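Side-chain contacts in glycosyl hydrolase (Rhizobium leguminosarum bv. trifolii, PDB 5NDX), which probably hydrolyses O-glycosidic bonds as a family 39 glycoside hydrolase, being the bacterial orthologue of human alpha-L-iduronidase: residues N236-V239 and D240-L243; A289-I292 and E293-D296. The protein carries 2 engineered substitutions. All blocks are in the same frame, centred on the assembly; numbering follows the deposited sequence.

Contact 1: N236-V239 and D240-L243; sequences NAIV and DRTL
R241 folds back along the helix over the preceding turn, so that its guanidinium lies across the backbone of A237. The A237 O atom sits 3.4 Å above the plane of the R241 guanidinium, displaced toward its rim, without a hydrogen bond to the guanidinium N-H groups. The bend at chi3 (-53°) brings the head down this way, and R241 NH1 comes to 3.7 Å from A237 CB. Alanine suits the place: its small methyl lies just beyond the rim, beside NH1, and is short enough not to push the head off the A237 carbonyl. That carbonyl still accepts the routine helix bond from R241 N at 2.8 Å.

T242 is arranged quite differently. Its OG1 lies beside its own backbone N (chi1 -56°) and donates to I238 O at 2.8 Å, while T242 N reaches the same I238 O at 3.1 Å. The two donors approach from opposite faces of the carbonyl plane, so one acceptor grips both and fixes the hydroxyl's rotation. A threonine can thereby spend its hydroxyl inside a buried helix face.

Toward the next face, V239 and L243 run side by side and point the same way. V239, branched at CB, sets CG1 anti to its backbone N, and the longer L243 brings CD1 alongside it one turn on, with V239 CG1 4.0 Å from L243 CD1.

The charged ends of D240 and R241 are paired with residues outside the stretch: D240 OD1 makes a salt bridge with R298 of helix 282-300, and R241 NE one with E221, whose neighbour K222 offers its carbonyl to R241 NH2. The stretch belongs to helix 235-252 of the TIM barrel, which follows strand 216-219 and leads to strand 261-263. I238 and T242 pack inward on that latter strand, against N263 and I261, while I238 and V239 also lean on H295 of helix 282-300.

Contact 2: A289-I292 and E293-D296; sequences ARII and EQHD
Q294 reaches back over R290, one helical turn earlier, and the nitrogen of its amide ends above the rim of the arginine head. Starting from the backbone, Q294 CB passes R290 O at 3.5 Å, and Q294 CG is closer still, 3.3 Å from that R290 O. CG stands beside the backbone N (chi1 -71°), and the chain runs extended from there, which carries Q294 CD alongside R290 CG at 4.1 Å. At the fork, Q294 OE1 turns toward I291 CA, 3.8 Å away, whereas Q294 NE2 lies 3.3 Å above the plane of the R290 guanidinium, offset toward its rim. The two planes are 66° apart. Glutamine has the length to span a turn and an amide that needs no counter-charge of its own.

H295 fills the neighbouring face. Its ring lies beside I291, pointing the same way, with H295 CE1 3.9 Å from I291 CG2. H295 ND1 donates to I291 O at 2.8 Å; that oxygen lies in the ring plane, while the donor stands above the carbonyl plane. H295 N bonds the same carbonyl from its other face.

Q294 NE2 and R290 NE are both donors, so they cannot bond each other; instead both turn to T235 OG1. The one N-H of R290 NE lies between T235 OG1 and D416 OD1 and is shared by them, the salt bridge to D416 probably balancing the buried positive charge. Because H295 ND1 gives its hydrogen to a carbonyl, a neutral ring would keep its lone pair on NE2.

In the fold
Contact 1 comes first along the chain, on helix 235-252, and contact 2 follows on helix 282-300; strand 261-263 of the parallel eight-stranded barrel sheet runs between the two helices in sequence. These are successive outer helices of the TIM barrel, and the centres of the two contacts are about 11 Å apart. They meet directly: V239 CG2 approaches H295 CE1 at 3.6 Å, and I238 CD1 lies 4.1 Å from I291 CD1. The imidazole held within contact 2 thus serves as a packing surface for contact 1. Contact 2, fully buried, also faces strands 395-401 and 407-413, joining the barrel to the nine-stranded sheet. Both lie away from the annotated sites.

Contact 1: N236-V239 and D240-L243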
ATOM      1  N   ASN A 236      18.040   7.841   1.690  1.00 34.94           N
ATOM      2  CA  ASN A 236      18.814   7.503   2.892  1.00 37.95           C
ATOM      3  C   ASN A 236      18.631   8.497   4.032  1.00 38.39           C
ATOM      4  O   ASN A 236      18.714   8.089   5.221  1.00 37.80           O
ATOM      5  CB  ASN A 236      20.311   7.243   2.588  1.00 40.22           C
ATOM      6  CG  ASN A 236      20.616   5.746   2.254  1.00 43.21           C
ATOM      7  OD1 ASN A 236      21.283   5.441   1.253  1.00 49.94           O
ATOM      8  ND2 ASN A 236      20.161   4.843   3.068  1.00 40.06           N
ATOM      9  N   ALA A 237      18.292   9.757   3.719  1.00 36.88           N
ATOM     10  CA  ALA A 237      18.086  10.730   4.789  1.00 38.48           C
ATOM     11  C   ALA A 237      16.804  10.481   5.572  1.00 37.50           C
ATOM     12  O   ALA A 237      16.669  10.929   6.711  1.00 36.84           O
ATOM     13  CB  ALA A 237      18.150  12.166   4.260  1.00 39.69           C
ATOM     14  N   ILE A 238      15.851   9.779   4.971  1.00 35.38           N
ATOM     15  CA  ILE A 238      14.656   9.382   5.696  1.00 35.09           C
ATOM     16  C   ILE A 238      15.065   8.500   6.874  1.00 35.23           C
ATOM     17  O   ILE A 238      14.648   8.726   7.987  1.00 36.07           O
ATOM     18  CB  ILE A 238      13.635   8.644   4.803  1.00 34.14           C
ATOM     19  CG1 ILE A 238      13.075   9.595   3.726  1.00 34.37           C
ATOM     20  CG2 ILE A 238      12.502   8.061   5.646  1.00 34.43           C
ATOM     21  CD1 ILE A 238      12.304   8.870   2.610  1.00 35.11           C
ATOM     22  N   VAL A 239      15.879   7.498   6.604  1.00 36.98           N
ATOM     23  CA  VAL A 239      16.431   6.639   7.641  1.00 36.63           C
ATOM     24  C   VAL A 239      17.349   7.438   8.612  1.00 38.00           C
ATOM     25  O   VAL A 239      17.302   7.212   9.821  1.00 36.94           O
ATOM     26  CB  VAL A 239      17.214   5.475   7.039  1.00 35.93           C
ATOM     27  CG1 VAL A 239      18.053   4.777   8.113  1.00 35.58           C
ATOM     28  CG2 VAL A 239      16.246   4.505   6.397  1.00 35.45           C
ATOM     29  N   ASP A 240      18.150   8.357   8.094  1.00 37.85           N
ATOM     30  CA  ASP A 240      19.018   9.174   8.957  1.00 39.98           C
ATOM     31  C   ASP A 240      18.185   9.973   9.956  1.00 39.21           C
ATOM     32  O   ASP A 240      18.496   9.975  11.163  1.00 39.12           O
ATOM     33  CB  ASP A 240      19.909  10.140   8.157  1.00 41.62           C
ATOM     34  CG  ASP A 240      20.867   9.424   7.235  1.00 43.84           C
ATOM     35  OD1 ASP A 240      21.163   8.232   7.462  1.00 45.95           O
ATOM     36  OD2 ASP A 240      21.305  10.049   6.249  1.00 48.23           O
ATOM     37  N   ARG A 241      17.133  10.636   9.484  1.00 36.34           N
ATOM     38  CA  ARG A 241      16.337  11.425  10.408  1.00 38.23           C
ATOM     39  C   ARG A 241      15.572  10.566  11.401  1.00 39.55           C
ATOM     40  O   ARG A 241      15.409  10.975  12.545  1.00 41.53           O
ATOM     41  CB  ARG A 241      15.447  12.448   9.701  1.00 38.71           C
ATOM     42  CG  ARG A 241      16.267  13.509   8.923  1.00 40.98           C
ATOM     43  CD  ARG A 241      15.370  14.666   8.515  1.00 41.94           C
ATOM     44  NE  ARG A 241      14.206  14.170   7.793  1.00 41.23           N
ATOM     45  CZ  ARG A 241      14.212  13.840   6.512  1.00 41.98           C
ATOM     46  NH1 ARG A 241      15.312  13.988   5.788  1.00 42.14           N
ATOM     47  NH2 ARG A 241      13.089  13.379   5.943  1.00 44.16           N
ATOM     48  N   THR A 242      15.143   9.371  10.990  1.00 38.22           N
ATOM     49  CA  THR A 242      14.462   8.441  11.897  1.00 38.71           C
ATOM     50  C   THR A 242      15.399   7.994  13.030  1.00 38.95           C
ATOM     51  O   THR A 242      14.988   7.926  14.193  1.00 38.56           O
ATOM     52  CB  THR A 242      13.883   7.223  11.124  1.00 36.99           C
ATOM     53  OG1 THR A 242      13.021   7.716  10.088  1.00 36.56           O
ATOM     54  CG2 THR A 242      13.091   6.284  12.053  1.00 36.20           C
ATOM     55  N   LEU A 243      16.642   7.696  12.682  1.00 39.85           N
ATOM     56  CA  LEU A 243      17.642   7.290  13.656  1.00 42.60           C
ATOM     57  C   LEU A 243      18.058   8.459  14.572  1.00 45.21           C
ATOM     58  O   LEU A 243      18.369   8.227  15.729  1.00 43.30           O
ATOM     59  CB  LEU A 243      18.858   6.667  12.979  1.00 42.36           C
ATOM     60  CG  LEU A 243      18.630   5.303  12.325  1.00 43.33           C
ATOM     61  CD1 LEU A 243      19.909   4.839  11.649  1.00 43.78           C
ATOM     62  CD2 LEU A 243      18.158   4.279  13.329  1.00 43.76           C
TER

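Contact 2: A289-I292 and E293-D296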
ATOM      1  N   ALA A 289      10.617   0.542  -3.239  1.00 28.92           N
ATOM      2  CA  ALA A 289      11.330  -0.622  -2.822  1.00 28.98           C
ATOM      3  C   ALA A 289      12.696  -0.261  -2.191  1.00 30.15           C
ATOM      4  O   ALA A 289      13.129  -0.882  -1.200  1.00 30.26           O
ATOM      5  CB  ALA A 289      11.466  -1.618  -3.959  1.00 27.60           C
ATOM      6  N   ARG A 290      13.358   0.740  -2.759  1.00 30.49           N
ATOM      7  CA  ARG A 290      14.619   1.189  -2.253  1.00 31.70           C
ATOM      8  C   ARG A 290      14.512   1.742  -0.829  1.00 30.82           C
ATOM      9  O   ARG A 290      15.342   1.428   0.015  1.00 31.46           O
ATOM     10  CB  ARG A 290      15.235   2.214  -3.204  1.00 33.98           C
ATOM     11  CG  ARG A 290      16.352   3.030  -2.638  1.00 36.63           C
ATOM     12  CD  ARG A 290      17.036   3.764  -3.761  1.00 41.46           C
ATOM     13  NE  ARG A 290      17.979   4.745  -3.289  1.00 47.02           N
ATOM     14  CZ  ARG A 290      19.306   4.652  -3.302  1.00 48.62           C
ATOM     15  NH1 ARG A 290      19.948   3.610  -3.739  1.00 49.71           N
ATOM     16  NH2 ARG A 290      19.998   5.644  -2.797  1.00 56.24           N
ATOM     17  N   ILE A 291      13.511   2.556  -0.579  1.00 30.62           N
ATOM     18  CA  ILE A 291      13.217   3.059   0.770  1.00 31.75           C
ATOM     19  C   ILE A 291      12.961   1.902   1.778  1.00 32.23           C
ATOM     20  O   ILE A 291      13.519   1.862   2.904  1.00 29.89           O
ATOM     21  CB  ILE A 291      12.044   4.003   0.727  1.00 31.75           C
ATOM     22  CG1 ILE A 291      12.484   5.338   0.106  1.00 32.42           C
ATOM     23  CG2 ILE A 291      11.459   4.265   2.106  1.00 33.29           C
ATOM     24  CD1 ILE A 291      11.328   6.175  -0.369  1.00 31.68           C
ATOM     25  N   ILE A 292      12.164   0.941   1.346  1.00 31.72           N
ATOM     26  CA  ILE A 292      11.931  -0.245   2.140  1.00 30.84           C
ATOM     27  C   ILE A 292      13.216  -0.994   2.437  1.00 32.25           C
ATOM     28  O   ILE A 292      13.496  -1.336   3.611  1.00 30.88           O
ATOM     29  CB  ILE A 292      10.870  -1.146   1.480  1.00 31.00           C
ATOM     30  CG1 ILE A 292       9.489  -0.468   1.665  1.00 30.91           C
ATOM     31  CG2 ILE A 292      10.944  -2.570   2.037  1.00 31.03           C
ATOM     32  CD1 ILE A 292       8.389  -0.947   0.726  1.00 32.21           C
ATOM     33  N   GLU A 293      14.025  -1.246   1.403  1.00 32.70           N
ATOM     34  CA  GLU A 293      15.228  -2.021   1.631  1.00 32.19           C
ATOM     35  C   GLU A 293      16.212  -1.303   2.579  1.00 33.84           C
ATOM     36  O   GLU A 293      16.876  -1.952   3.402  1.00 33.68           O
ATOM     37  CB  GLU A 293      15.882  -2.396   0.308  1.00 33.99           C
ATOM     38  CG  GLU A 293      17.052  -3.348   0.442  1.00 34.50           C
ATOM     39  CD  GLU A 293      18.403  -2.689   0.710  1.00 37.07           C
ATOM     40  OE1 GLU A 293      18.562  -1.467   0.533  1.00 35.73           O
ATOM     41  OE2 GLU A 293      19.335  -3.458   1.058  1.00 39.34           O
ATOM     42  N   GLN A 294      16.312   0.013   2.458  1.00 32.18           N
ATOM     43  CA  GLN A 294      17.129   0.800   3.361  1.00 33.55           C
ATOM     44  C   GLN A 294      16.659   0.691   4.828  1.00 34.05           C
ATOM     45  O   GLN A 294      17.483   0.598   5.747  1.00 32.80           O
ATOM     46  CB  GLN A 294      17.142   2.283   2.952  1.00 34.49           C
ATOM     47  CG  GLN A 294      17.924   2.586   1.687  1.00 34.92           C
ATOM     48  CD  GLN A 294      17.593   3.965   1.105  1.00 36.13           C
ATOM     49  OE1 GLN A 294      16.629   4.607   1.468  1.00 38.29           O
ATOM     50  NE2 GLN A 294      18.351   4.369   0.151  1.00 39.68           N
ATOM     51  N   HIS A 295      15.358   0.753   5.056  1.00 32.44           N
ATOM     52  CA  HIS A 295      14.848   0.561   6.405  1.00 32.82           C
ATOM     53  C   HIS A 295      15.171  -0.855   6.927  1.00 34.80           C
ATOM     54  O   HIS A 295      15.565  -1.021   8.083  1.00 33.24           O
ATOM     55  CB  HIS A 295      13.338   0.815   6.464  1.00 33.03           C
ATOM     56  CG  HIS A 295      12.990   2.255   6.522  1.00 32.93           C
ATOM     57  ND1 HIS A 295      13.049   3.072   5.414  1.00 33.12           N
ATOM     58  CD2 HIS A 295      12.575   3.034   7.557  1.00 33.18           C
ATOM     59  CE1 HIS A 295      12.710   4.303   5.769  1.00 33.56           C
ATOM     60  NE2 HIS A 295      12.411   4.304   7.061  1.00 33.36           N
ATOM     61  N   ASP A 296      15.012  -1.863   6.080  1.00 32.66           N
ATOM     62  CA  ASP A 296      15.308  -3.222   6.481  1.00 34.50           C
ATOM     63  C   ASP A 296      16.810  -3.403   6.822  1.00 34.80           C
ATOM     64  O   ASP A 296      17.146  -3.957   7.876  1.00 35.51           O
ATOM     65  CB  ASP A 296      14.878  -4.227   5.410  1.00 34.24           C
ATOM     66  CG  ASP A 296      14.984  -5.671   5.891  1.00 36.62           C
ATOM     67  OD1 ASP A 296      14.265  -6.105   6.829  1.00 36.62           O
ATOM     68  OD2 ASP A 296      15.789  -6.371   5.306  1.00 39.32           O
TER
HETATM   69  O   HOH W   1      18.120   0.214  -1.229  1.00 43.38           O